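PDB 5MQO: Non-reducing end beta-L-arabinofuranosidase from Bacteroides thetaiotaomicron, which is a family GH127 glycoside hydrolase that probably acts as an aceric acidase in the breakdown of plant pectin by a gut bacterium. Local coordinates for residues A[533-538]-A[573-578]; A[579-584]-A[597-602]; A[591-596]-A[691-696]; A[642-647]-A[673-678]. All coordinates share one frame; numbering follows the deposited sequence.

Interaction 1 of 4, residues A[533-538]-A[573-578]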
loop_
_atom_site.group_PDB
_atom_site.type_symbol
_atom_site.label_atom_id
_atom_site.label_comp_id
_atom_site.label_asym_id
_atom_site.label_seq_id
_atom_site.Cartn_x
_atom_site.Cartn_y
_atom_site.Cartn_z
ATOM N N PHE A 533 11.047 -17.400 5.170
ATOM C CA PHE A 533 10.970 -16.139 5.943
ATOM C C PHE A 533 11.670 -15.027 5.213
ATOM O O PHE A 533 12.878 -15.103 4.935
ATOM C CB PHE A 533 11.598 -16.307 7.333
ATOM C CG PHE A 533 10.922 -17.356 8.152
ATOM C CD1 PHE A 533 11.208 -18.708 7.936
ATOM C CD2 PHE A 533 9.946 -17.002 9.067
ATOM C CE1 PHE A 533 10.548 -19.681 8.642
ATOM C CE2 PHE A 533 9.291 -17.967 9.782
ATOM C CZ PHE A 533 9.587 -19.310 9.571
ATOM N N ARG A 534 10.927 -13.983 4.886
ATOM C CA ARG A 534 11.539 -12.842 4.216
ATOM C C ARG A 534 12.554 -12.213 5.168
ATOM O O ARG A 534 12.272 -12.046 6.347
ATOM C CB ARG A 534 10.478 -11.831 3.769
ATOM C CG ARG A 534 11.032 -10.654 2.983
ATOM C CD ARG A 534 9.921 -9.823 2.396
ATOM N NE ARG A 534 9.271 -9.092 3.455
ATOM C CZ ARG A 534 9.702 -7.942 3.969
ATOM N NH1 ARG A 534 9.008 -7.361 4.959
ATOM N NH2 ARG A 534 10.806 -7.355 3.498
ATOM N N ILE A 535 13.749 -11.942 4.667
ATOM C CA ILE A 535 14.694 -11.053 5.339
ATOM C C ILE A 535 14.556 -9.636 4.763
ATOM O O ILE A 535 14.934 -9.424 3.609
ATOM C CB ILE A 535 16.144 -11.510 5.135
ATOM C CG1 ILE A 535 16.295 -13.006 5.469
ATOM C CG2 ILE A 535 17.073 -10.614 5.950
ATOM C CD1 ILE A 535 15.618 -13.437 6.759
ATOM N N PRO A 536 14.009 -8.672 5.556
ATOM C CA PRO A 536 13.904 -7.268 5.109
ATOM C C PRO A 536 15.191 -6.630 4.586
ATOM O O PRO A 536 16.276 -6.944 5.064
ATOM C CB PRO A 536 13.412 -6.527 6.359
ATOM C CG PRO A 536 12.578 -7.537 7.056
ATOM C CD PRO A 536 13.215 -8.884 6.785
ATOM N N GLU A 537 15.022 -5.753 3.595
ATOM C CA GLU A 537 16.105 -5.013 2.957
ATOM C C GLU A 537 16.823 -4.206 4.010
ATOM O O GLU A 537 18.041 -4.145 4.014
ATOM C CB GLU A 537 15.565 -4.089 1.853
ATOM C CG GLU A 537 16.659 -3.544 0.933
ATOM C CD GLU A 537 16.186 -2.530 -0.101
ATOM O OE1 GLU A 537 15.027 -2.078 -0.048
ATOM O OE2 GLU A 537 16.990 -2.171 -0.984
ATOM N N TRP A 538 16.067 -3.629 4.932
ATOM C CA TRP A 538 16.664 -2.933 6.080
ATOM C C TRP A 538 17.489 -3.773 7.075
ATOM O O TRP A 538 18.200 -3.190 7.887
ATOM C CB TRP A 538 15.604 -2.124 6.847
ATOM C CG TRP A 538 14.427 -2.871 7.320
ATOM C CD1 TRP A 538 13.217 -2.915 6.723
ATOM C CD2 TRP A 538 14.314 -3.658 8.517
ATOM N NE1 TRP A 538 12.345 -3.680 7.458
ATOM C CE2 TRP A 538 12.994 -4.162 8.560
ATOM C CE3 TRP A 538 15.198 -3.993 9.555
ATOM C CZ2 TRP A 538 12.529 -4.994 9.604
ATOM C CZ3 TRP A 538 14.738 -4.832 10.591
ATOM C CH2 TRP A 538 13.415 -5.318 10.603
ATOM N N VAL A 573 9.482 -22.438 14.745
ATOM C CA VAL A 573 10.546 -21.659 14.118
ATOM C C VAL A 573 10.569 -20.256 14.730
ATOM O O VAL A 573 9.518 -19.687 15.057
ATOM C CB VAL A 573 10.342 -21.511 12.600
ATOM C CG1 VAL A 573 11.622 -21.003 11.941
ATOM C CG2 VAL A 573 9.925 -22.826 11.979
ATOM N N GLU A 574 11.771 -19.702 14.858
ATOM C CA GLU A 574 11.963 -18.414 15.501
ATOM C C GLU A 574 13.005 -17.564 14.756
ATOM O O GLU A 574 14.205 -17.844 14.782
ATOM C CB GLU A 574 12.347 -18.601 16.970
ATOM C CG GLU A 574 12.070 -17.379 17.833
ATOM C CD GLU A 574 12.275 -17.648 19.313
ATOM O OE1 GLU A 574 11.402 -18.311 19.927
ATOM O OE2 GLU A 574 13.319 -17.198 19.843
ATOM N N LEU A 575 12.517 -16.527 14.077
ATOM C CA LEU A 575 13.353 -15.562 13.382
ATOM C C LEU A 575 13.714 -14.495 14.371
ATOM O O LEU A 575 12.820 -13.954 15.019
ATOM C CB LEU A 575 12.553 -14.952 12.248
ATOM C CG LEU A 575 13.256 -13.910 11.383
ATOM C CD1 LEU A 575 14.470 -14.487 10.667
ATOM C CD2 LEU A 575 12.274 -13.329 10.382
ATOM N N VAL A 576 15.010 -14.217 14.521
ATOM C CA VAL A 576 15.466 -13.036 15.270
ATOM C C VAL A 576 16.138 -12.077 14.302
ATOM O O VAL A 576 17.212 -12.368 13.810
ATOM C CB VAL A 576 16.468 -13.391 16.398
ATOM C CG1 VAL A 576 16.887 -12.144 17.188
ATOM C CG2 VAL A 576 15.878 -14.428 17.332
ATOM N N MET A 577 15.484 -10.954 14.021
ATOM C CA MET A 577 16.039 -9.879 13.168
ATOM C C MET A 577 16.577 -8.809 14.081
ATOM O O MET A 577 15.886 -8.404 14.993
ATOM C CB MET A 577 14.955 -9.254 12.261
ATOM C CG MET A 577 14.422 -10.182 11.164
ATOM S SD MET A 577 12.814 -9.752 10.411
ATOM C CE MET A 577 11.690 -10.189 11.723
ATOM N N ASP A 578 17.813 -8.378 13.876
ATOM C CA ASP A 578 18.294 -7.183 14.558
ATOM C C ASP A 578 17.531 -6.016 14.006
ATOM O O ASP A 578 17.363 -5.901 12.801
ATOM C CB ASP A 578 19.771 -6.927 14.307
ATOM C CG ASP A 578 20.668 -7.750 15.197
ATOM O OD1 ASP A 578 20.187 -8.705 15.883
ATOM O OD2 ASP A 578 21.879 -7.426 15.190
#
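Phe-533, Ile-535 and Pro-536 face Val-573, Leu-575 and Met-577 across a buried, largely apolar interface. At one end the Phe-533 ring meets Val-573 obliquely, its CZ 3.6 Å from Val-573 CG1. The ring leans there because Phe-533 CG sits anti to its own carbonyl carbon (chi1 -60°). Leu-575 fills the next place, spreading its two methyls between neighbours: CD1 lies 4.2 Å from Ile-535 CD1, and CD2 lies 4.3 Å from Phe-533 CB.

No hydrogen bond joins the two segments. Strands 533-535 and 573-577 run nearly parallel at 8°, with axes 9.7 Å apart, a spacing for side chains and not for backbone pairing. They belong to different sheets, one mixed and one antiparallel, stacked in the manner of a beta-sandwich; both segments fall in the GH127 middle domain. Tyr-486 and Val-517 add to the filling around Phe-533.

Sulfur contacts take over toward Trp-538. The Met-577 chain, bent at chi3, crosses Pro-536 at about a right angle and rests SD 3.7 Å from Pro-536 CD. The same SD makes an oblique Met-aromatic contact with Trp-538, 5.4 Å from the centroid of the six-membered ring. Pro-536 CB sits over the rim of one face of that indole.

Asp-578 O approaches the indole edge in the ring plane, 3.6 Å from Trp-538 CZ3. Arg-534 turns its guanidinium to Glu-406 and Glu-409 of helix 402-416 in salt bridges, while its NE donates to Asn-484 O.

Interaction 2 of 4, residues A[579-584]-A[597-602]; sequences MPVCLL and VVVKRG
Arg-601 and Met-579 cross at about a right angle at the open end of a beta hairpin, whose antiparallel strands 581-584 and 597-601 belong to the C-terminal domain sheet. The arginine runs extended from CG to NE, and Met-579 SD lies 4.1 Å above the centre of one guanidinium face. NE also makes a weak, bent bond to Met-579 O (3.2 Å, 123°), while NH1 is held by Trp-511 O. With a leucine in place of Arg-601, Trp-511 O would probably lose its NH1 donor and Met-579 SD the flat group it rests over. Val-581 meets the same arginine crosswise, through CG2 against CD.

Farther along, the side chains alternate between the two faces of the hairpin. Val-581 CG1 and Val-599 CG1 share one face, where Leu-583 CB also packs 3.5 Å from Val-597 CG2. On the other, Leu-584 slants across the lysine chain, its CD2 3.7 Å from Lys-600 CD, and its CB touches Val-598 CG1. Leu-584 CG stands anti to the carbonyl carbon (chi1 -77°), which swings both methyls back over Lys-600.

Two hydrogen-bonded pairs fix this register, Cys-582 with Lys-600 and Leu-584 with Val-598. In the first, Cys-582 N reaches Lys-600 O at 2.8 Å and 170°.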
loop_
_atom_site.group_PDB
_atom_site.type_symbol
_atom_site.label_atom_id
_atom_site.label_comp_id
_atom_site.label_asym_id
_atom_site.label_seq_id
_atom_site.Cartn_x
_atom_site.Cartn_y
_atom_site.Cartn_z
ATOM N N MET A 579 17.091 -5.144 14.891
ATOM C CA MET A 579 16.289 -4.015 14.506
ATOM C C MET A 579 16.845 -2.750 15.141
ATOM O O MET A 579 16.203 -2.106 15.955
ATOM C CB MET A 579 14.846 -4.280 14.908
ATOM C CG MET A 579 13.900 -3.273 14.304
ATOM S SD MET A 579 12.231 -3.449 14.887
ATOM C CE MET A 579 11.705 -4.800 13.861
ATOM N N PRO A 580 18.057 -2.374 14.766
ATOM C CA PRO A 580 18.628 -1.125 15.296
ATOM C C PRO A 580 18.010 0.119 14.675
ATOM O O PRO A 580 17.216 0.015 13.748
ATOM C CB PRO A 580 20.080 -1.207 14.858
ATOM C CG PRO A 580 20.001 -1.914 13.532
ATOM C CD PRO A 580 18.903 -2.959 13.709
ATOM N N VAL A 581 18.382 1.282 15.201
ATOM C CA VAL A 581 17.974 2.578 14.658
ATOM C C VAL A 581 18.875 2.834 13.481
ATOM O O VAL A 581 20.077 2.634 13.597
ATOM C CB VAL A 581 18.131 3.697 15.705
ATOM C CG1 VAL A 581 18.178 5.077 15.074
ATOM C CG2 VAL A 581 17.011 3.628 16.729
ATOM N N CYS A 582 18.287 3.238 12.349
ATOM C CA CYS A 582 19.045 3.584 11.134
ATOM C C CYS A 582 18.893 5.019 10.741
ATOM O O CYS A 582 17.802 5.581 10.853
ATOM C CB CYS A 582 18.628 2.749 9.938
ATOM S SG CYS A 582 19.373 1.158 10.092
ATOM N N LEU A 583 20.003 5.575 10.254
ATOM C CA LEU A 583 20.047 6.898 9.674
ATOM C C LEU A 583 20.305 6.685 8.200
ATOM O O LEU A 583 21.263 6.016 7.855
ATOM C CB LEU A 583 21.162 7.724 10.314
ATOM C CG LEU A 583 20.775 8.456 11.610
ATOM C CD1 LEU A 583 20.170 7.527 12.656
ATOM C CD2 LEU A 583 21.989 9.170 12.183
ATOM N N LEU A 584 19.450 7.231 7.334
ATOM C CA LEU A 584 19.562 7.006 5.914
ATOM C C LEU A 584 19.834 8.330 5.242
ATOM O O LEU A 584 19.286 9.342 5.664
ATOM C CB LEU A 584 18.260 6.409 5.360
ATOM C CG LEU A 584 17.949 4.921 5.594
ATOM C CD1 LEU A 584 17.708 4.637 7.058
ATOM C CD2 LEU A 584 16.720 4.504 4.814
ATOM N N VAL A 597 18.973 13.690 6.734
ATOM C CA VAL A 597 18.891 12.330 7.180
ATOM C C VAL A 597 17.445 12.084 7.525
ATOM O O VAL A 597 16.731 12.998 7.941
ATOM C CB VAL A 597 19.890 12.083 8.351
ATOM C CG1 VAL A 597 19.666 13.056 9.492
ATOM C CG2 VAL A 597 19.840 10.665 8.900
ATOM N N VAL A 598 17.031 10.846 7.290
ATOM C CA VAL A 598 15.762 10.286 7.735
ATOM C C VAL A 598 16.071 9.087 8.655
ATOM O O VAL A 598 17.014 8.316 8.391
ATOM C CB VAL A 598 14.888 9.799 6.561
ATOM C CG1 VAL A 598 15.606 8.754 5.702
ATOM C CG2 VAL A 598 13.572 9.216 7.072
ATOM N N VAL A 599 15.252 8.928 9.700
ATOM C CA VAL A 599 15.450 7.894 10.701
ATOM C C VAL A 599 14.456 6.763 10.507
ATOM O O VAL A 599 13.259 6.969 10.643
ATOM C CB VAL A 599 15.233 8.443 12.134
ATOM C CG1 VAL A 599 15.482 7.344 13.161
ATOM C CG2 VAL A 599 16.112 9.657 12.407
ATOM N N LYS A 600 14.945 5.564 10.238
ATOM C CA LYS A 600 14.117 4.349 10.281
ATOM C C LYS A 600 14.474 3.518 11.516
ATOM O O LYS A 600 15.556 3.666 12.096
ATOM C CB LYS A 600 14.322 3.497 9.021
ATOM C CG LYS A 600 13.777 4.118 7.727
ATOM C CD LYS A 600 13.747 3.184 6.492
ATOM C CE LYS A 600 12.593 2.198 6.561
ATOM N NZ LYS A 600 12.488 1.306 5.395
ATOM N N ARG A 601 13.536 2.675 11.923
ATOM C CA ARG A 601 13.801 1.553 12.817
ATOM C C ARG A 601 12.964 0.401 12.305
ATOM O O ARG A 601 11.717 0.480 12.253
ATOM C CB ARG A 601 13.444 1.871 14.270
ATOM C CG ARG A 601 13.614 0.696 15.213
ATOM C CD ARG A 601 13.818 1.083 16.675
ATOM N NE ARG A 601 14.131 -0.148 17.420
ATOM C CZ ARG A 601 13.247 -0.958 18.018
ATOM N NH1 ARG A 601 11.930 -0.679 18.082
ATOM N NH2 ARG A 601 13.701 -2.064 18.592
ATOM N N GLY A 602 13.638 -0.666 11.895
ATOM C CA GLY A 602 12.933 -1.723 11.225
ATOM C C GLY A 602 12.279 -1.120 9.989
ATOM O O GLY A 602 12.973 -0.395 9.231
#

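Interaction 3 of 4, residues A[591-596]-A[691-696]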
loop_
_atom_site.group_PDB
_atom_site.type_symbol
_atom_site.label_atom_id
_atom_site.label_comp_id
_atom_site.label_asym_id
_atom_site.label_seq_id
_atom_site.Cartn_x
_atom_site.Cartn_y
_atom_site.Cartn_z
ATOM N N GLU A 591 17.998 16.839 -4.659
ATOM C CA GLU A 591 18.435 18.108 -4.101
ATOM C C GLU A 591 17.620 18.521 -2.901
ATOM O O GLU A 591 18.145 19.085 -1.947
ATOM C CB GLU A 591 18.324 19.214 -5.164
ATOM C CG GLU A 591 19.030 18.917 -6.487
ATOM C CD GLU A 591 19.336 20.171 -7.292
ATOM O OE1 GLU A 591 18.930 21.287 -6.880
ATOM O OE2 GLU A 591 19.988 20.033 -8.350
ATOM N N GLU A 592 16.333 18.222 -2.940
ATOM C CA GLU A 592 15.397 18.645 -1.886
ATOM C C GLU A 592 15.694 18.012 -0.543
ATOM O O GLU A 592 15.227 18.505 0.477
ATOM C CB GLU A 592 13.957 18.319 -2.296
ATOM C CG GLU A 592 13.461 19.079 -3.544
ATOM C CD GLU A 592 13.619 18.374 -4.880
ATOM O OE1 GLU A 592 14.440 17.445 -4.996
ATOM O OE2 GLU A 592 12.927 18.791 -5.847
ATOM N N ILE A 593 16.475 16.930 -0.553
ATOM C CA ILE A 593 16.909 16.232 0.668
ATOM C C ILE A 593 18.425 16.006 0.743
ATOM O O ILE A 593 18.913 15.180 1.523
ATOM C CB ILE A 593 16.144 14.910 0.814
ATOM C CG1 ILE A 593 16.315 14.004 -0.411
ATOM C CG2 ILE A 593 14.675 15.234 1.021
ATOM C CD1 ILE A 593 15.532 12.696 -0.320
ATOM N N ARG A 594 19.181 16.758 -0.059
ATOM C CA ARG A 594 20.623 16.657 -0.026
ATOM C C ARG A 594 21.121 17.007 1.387
ATOM O O ARG A 594 20.546 17.856 2.070
ATOM C CB ARG A 594 21.252 17.549 -1.087
ATOM C CG ARG A 594 22.767 17.418 -1.174
ATOM C CD ARG A 594 23.274 17.593 -2.587
ATOM N NE ARG A 594 24.730 17.578 -2.659
ATOM C CZ ARG A 594 25.500 16.503 -2.467
ATOM N NH1 ARG A 594 24.965 15.323 -2.181
ATOM N NH2 ARG A 594 26.822 16.606 -2.553
ATOM N N ASN A 595 22.130 16.277 1.842
ATOM C CA ASN A 595 22.722 16.481 3.169
ATOM C C ASN A 595 21.757 16.474 4.387
ATOM O O ASN A 595 21.907 17.225 5.366
ATOM C CB ASN A 595 23.562 17.765 3.150
ATOM C CG ASN A 595 24.690 17.716 4.144
ATOM O OD1 ASN A 595 25.317 16.673 4.330
ATOM N ND2 ASN A 595 24.929 18.827 4.811
ATOM N N GLN A 596 20.781 15.591 4.313
ATOM C CA GLN A 596 19.768 15.470 5.345
ATOM C C GLN A 596 19.601 13.992 5.609
ATOM O O GLN A 596 20.043 13.131 4.822
ATOM C CB GLN A 596 18.447 16.143 4.901
ATOM C CG GLN A 596 18.543 17.683 4.810
ATOM C CD GLN A 596 17.461 18.347 3.946
ATOM O OE1 GLN A 596 16.314 18.542 4.407
ATOM N NE2 GLN A 596 17.828 18.741 2.706
ATOM N N THR A 691 8.421 17.171 10.125
ATOM C CA THR A 691 9.346 16.914 9.013
ATOM C C THR A 691 9.845 15.483 9.132
ATOM O O THR A 691 10.069 15.031 10.253
ATOM C CB THR A 691 10.536 17.919 8.976
ATOM O OG1 THR A 691 11.386 17.648 7.851
ATOM C CG2 THR A 691 11.385 17.844 10.242
ATOM N N VAL A 692 10.006 14.780 8.002
ATOM C CA VAL A 692 10.677 13.484 8.002
ATOM C C VAL A 692 12.185 13.717 7.865
ATOM O O VAL A 692 12.968 13.254 8.680
ATOM C CB VAL A 692 10.147 12.531 6.896
ATOM C CG1 VAL A 692 10.899 11.192 6.865
ATOM C CG2 VAL A 692 8.651 12.307 7.053
ATOM N N TRP A 693 12.601 14.438 6.839
ATOM C CA TRP A 693 14.035 14.640 6.601
ATOM C C TRP A 693 14.513 15.810 7.451
ATOM O O TRP A 693 13.804 16.813 7.547
ATOM C CB TRP A 693 14.327 14.871 5.105
ATOM C CG TRP A 693 14.162 13.655 4.336
ATOM C CD1 TRP A 693 13.006 13.165 3.869
ATOM C CD2 TRP A 693 15.175 12.721 3.975
ATOM N NE1 TRP A 693 13.221 11.986 3.209
ATOM C CE2 TRP A 693 14.551 11.690 3.256
ATOM C CE3 TRP A 693 16.564 12.674 4.155
ATOM C CZ2 TRP A 693 15.256 10.598 2.732
ATOM C CZ3 TRP A 693 17.278 11.585 3.651
ATOM C CH2 TRP A 693 16.622 10.561 2.947
ATOM N N MET A 694 15.689 15.645 8.080
ATOM C CA MET A 694 16.279 16.648 8.972
ATOM C C MET A 694 17.739 16.901 8.600
ATOM O O MET A 694 18.421 16.007 8.082
ATOM C CB MET A 694 16.221 16.196 10.439
ATOM C CG MET A 694 14.831 16.134 11.041
ATOM S SD MET A 694 14.714 15.183 12.593
ATOM C CE MET A 694 14.946 13.505 11.990
ATOM N N PRO A 695 18.234 18.108 8.885
ATOM C CA PRO A 695 19.654 18.375 8.719
ATOM C C PRO A 695 20.539 17.378 9.453
ATOM O O PRO A 695 20.272 17.040 10.591
ATOM C CB PRO A 695 19.831 19.774 9.338
ATOM C CG PRO A 695 18.483 20.406 9.253
ATOM C CD PRO A 695 17.497 19.289 9.379
ATOM N N LEU A 696 21.610 16.958 8.793
ATOM C CA LEU A 696 22.588 16.019 9.326
ATOM C C LEU A 696 23.908 16.731 9.627
ATOM O O LEU A 696 24.420 17.435 8.772
ATOM C CB LEU A 696 22.811 14.935 8.265
ATOM C CG LEU A 696 23.807 13.810 8.529
ATOM C CD1 LEU A 696 23.360 12.855 9.639
ATOM C CD2 LEU A 696 24.053 13.063 7.225
#
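The NE2 of Gln-596, a residue whose backbone leans on Trp-693 and Met-694, is shared by two carbonyls of its own loop. Its bond to Arg-594 O is 2.9 Å and nearly straight (166°), with the oxygen almost in the amide plane; the one to Glu-592 O is weak. The bond to Arg-594 O closes back on a type II beta turn from Ile-593 to Gln-596, which leads the chain into strand 596-601 of the C-terminal domain sheet. The other end of the amide, OE1, bonds weakly to Arg-434.

Across the contact Gln-596 and Pro-695 form an antiparallel non-hydrogen-bonded pair. Beside it Leu-696 N makes only a weak bond of 3.5 Å to Asn-595 O, so between these two segments packing does most of the work. Ile-593 lies along one face of the Trp-693 indole. Its CG2 is a CH-pi partner 3.8 Å from the centroid of the five-membered ring and 13° off the normal. CG1 takes the cramped site between backbone N and carbonyl carbon (chi1 57°), carrying CD1 over the rim of the indole, 3.7 Å from Trp-693 CZ2. At the edge of the same indole, Gln-596 O lies near the ring plane, 3.4 Å from Trp-693 CZ3.

Interaction 4 of 4, residues A[642-647]-A[673-678]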
loop_
_atom_site.group_PDB
_atom_site.type_symbol
_atom_site.label_atom_id
_atom_site.label_comp_id
_atom_site.label_asym_id
_atom_site.label_seq_id
_atom_site.Cartn_x
_atom_site.Cartn_y
_atom_site.Cartn_z
ATOM N N ILE A 642 3.134 3.016 20.994
ATOM C CA ILE A 642 4.066 3.158 19.890
ATOM C C ILE A 642 5.483 3.295 20.478
ATOM O O ILE A 642 5.651 3.750 21.622
ATOM C CB ILE A 642 3.689 4.344 18.936
ATOM C CG1 ILE A 642 4.119 5.692 19.525
ATOM C CG2 ILE A 642 2.190 4.363 18.586
ATOM C CD1 ILE A 642 4.054 6.871 18.572
ATOM N N VAL A 643 6.486 2.888 19.705
ATOM C CA VAL A 643 7.854 3.122 20.065
ATOM C C VAL A 643 8.273 4.493 19.545
ATOM O O VAL A 643 8.386 4.694 18.344
ATOM C CB VAL A 643 8.784 2.033 19.524
ATOM C CG1 VAL A 643 10.241 2.366 19.879
ATOM C CG2 VAL A 643 8.385 0.680 20.098
ATOM N N ALA A 644 8.481 5.434 20.457
ATOM C CA ALA A 644 9.189 6.677 20.128
ATOM C C ALA A 644 10.706 6.465 20.276
ATOM O O ALA A 644 11.144 5.457 20.797
ATOM C CB ALA A 644 8.700 7.843 20.992
ATOM N N LEU A 645 11.496 7.395 19.762
ATOM C CA LEU A 645 12.941 7.323 19.876
ATOM C C LEU A 645 13.353 8.638 20.514
ATOM O O LEU A 645 12.937 9.699 20.054
ATOM C CB LEU A 645 13.594 7.122 18.498
ATOM C CG LEU A 645 13.109 5.907 17.674
ATOM C CD1 LEU A 645 13.421 6.046 16.172
ATOM C CD2 LEU A 645 13.671 4.616 18.240
ATOM N N GLU A 646 14.097 8.562 21.616
ATOM C CA GLU A 646 14.482 9.740 22.395
ATOM C C GLU A 646 15.976 9.910 22.305
ATOM O O GLU A 646 16.724 8.918 22.339
ATOM C CB GLU A 646 14.094 9.574 23.852
ATOM C CG GLU A 646 12.599 9.682 24.116
ATOM C CD GLU A 646 12.202 9.379 25.557
ATOM O OE1 GLU A 646 13.090 9.157 26.437
ATOM O OE2 GLU A 646 10.973 9.369 25.789
ATOM N N GLY A 647 16.408 11.162 22.185
ATOM C CA GLY A 647 17.822 11.474 22.093
ATOM C C GLY A 647 18.112 12.961 22.118
ATOM O O GLY A 647 17.188 13.804 22.222
ATOM N N ASP A 673 16.766 18.044 23.712
ATOM C CA ASP A 673 16.092 16.758 23.782
ATOM C C ASP A 673 14.992 16.806 22.715
ATOM O O ASP A 673 14.206 17.779 22.656
ATOM C CB ASP A 673 15.478 16.475 25.191
ATOM C CG ASP A 673 16.543 16.256 26.318
ATOM O OD1 ASP A 673 17.760 16.387 26.071
ATOM O OD2 ASP A 673 16.147 15.967 27.476
ATOM N N ILE A 674 14.978 15.774 21.863
ATOM C CA ILE A 674 13.906 15.546 20.899
ATOM C C ILE A 674 13.356 14.152 21.113
ATOM O O ILE A 674 13.999 13.281 21.701
ATOM C CB ILE A 674 14.372 15.695 19.432
ATOM C CG1 ILE A 674 15.455 14.666 19.056
ATOM C CG2 ILE A 674 14.909 17.099 19.179
ATOM C CD1 ILE A 674 15.638 14.518 17.562
ATOM N N ARG A 675 12.158 13.953 20.604
ATOM C CA ARG A 675 11.573 12.640 20.517
ATOM C C ARG A 675 11.007 12.454 19.101
ATOM O O ARG A 675 10.254 13.306 18.605
ATOM C CB ARG A 675 10.519 12.528 21.598
ATOM C CG ARG A 675 9.555 11.402 21.396
ATOM C CD ARG A 675 8.795 11.075 22.653
ATOM N NE ARG A 675 7.881 12.127 23.088
ATOM C CZ ARG A 675 6.838 11.918 23.892
ATOM N NH1 ARG A 675 6.536 10.690 24.337
ATOM N NH2 ARG A 675 6.072 12.943 24.245
ATOM N N LEU A 676 11.399 11.360 18.445
ATOM C CA LEU A 676 10.844 10.985 17.130
ATOM C C LEU A 676 9.694 10.005 17.296
ATOM O O LEU A 676 9.747 9.143 18.169
ATOM C CB LEU A 676 11.928 10.373 16.256
ATOM C CG LEU A 676 13.169 11.258 16.060
ATOM C CD1 LEU A 676 14.153 10.648 15.061
ATOM C CD2 LEU A 676 12.781 12.648 15.592
ATOM N N ILE A 677 8.645 10.158 16.489
ATOM C CA ILE A 677 7.541 9.177 16.447
ATOM C C ILE A 677 7.379 8.656 15.027
ATOM O O ILE A 677 7.909 9.257 14.081
ATOM C CB ILE A 677 6.178 9.744 16.947
ATOM C CG1 ILE A 677 5.637 10.832 16.014
ATOM C CG2 ILE A 677 6.290 10.272 18.372
ATOM C CD1 ILE A 677 4.148 11.056 16.166
ATOM N N PRO A 678 6.653 7.545 14.859
ATOM C CA PRO A 678 6.485 7.017 13.514
ATOM C C PRO A 678 5.692 7.969 12.645
ATOM O O PRO A 678 4.754 8.609 13.130
ATOM C CB PRO A 678 5.689 5.728 13.741
ATOM C CG PRO A 678 6.008 5.348 15.142
ATOM C CD PRO A 678 6.014 6.668 15.840
#
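Leu-645 and Leu-676 form an antiparallel hydrogen-bonded pair, and Gly-647 with Ile-674 forms a second. Strands 642-647 and 673-678 run at 156° with axes 4.5 Å apart, as neighbours in the sheet of the beta-rich C-terminal domain. Leu-676 N reaches Leu-645 O at 2.8 Å, and Ile-674 N reaches Gly-647 O at 3.0 Å. Between them Glu-646 and Arg-675 make a non-hydrogen-bonded pair, where Arg-675 CA-H points at Leu-645 O. Near Pro-678, which has no N-H to give, the contact is made by side chains: Ile-642 CD1 lies 3.4 Å from Pro-678 CD and also touches Ile-677 CB.

Leu-645 and Leu-676 turn to one face, where both pack on Val-599 of strand 596-601. Glu-646 and Arg-675 occupy the other, side by side and pointing the same way, their carboxylate and guanidinium planes 70° apart. They make no salt bridge, since Glu-646 OE2 and Arg-675 NH1 remain 4.9 Å apart. The arginine lays its aliphatic part over Ala-644, CD 3.6 Å from Ala-644 CB, a course set by a chi1 of 163° that sends CG away from the backbone N. NE has a long, weak ion pair with Asp-612. A serine replacing Arg-675 would probably take away the aliphatic cover it gives the Ala-644 methyl and leave Asp-612 without this ion pair.

The chemistry is thus split between the faces: the leucine face joins the apolar core, whereas on the Glu-646 face opposite charges lie near enough for a probably modest attraction, and the backbone bonds carry the strand pairing.

How the interactions relate
Interactions 1 and 4 are buried, whereas 2 and 3 are only partly so. Interaction 1, in the middle domain, joins two separate sheets and is the one without a cross-segment hydrogen bond; 2 and 4 pair adjacent strands of the C-terminal sheet through their backbones, and 3 relies on a tryptophan face with one weak bond. Trp-538 and Met-579 touch where the chain passes from interaction 1 to 2. Strand 596-601 is the common element: in 2 it pairs with 581-584, while beside 3 Val-597 meets strand 690-697, with a probable N-H bond to Met-694 O. Val-599 CG2 packs on Leu-676 CD1, linking 2 to 4, and Met-694 also reaches that leucine.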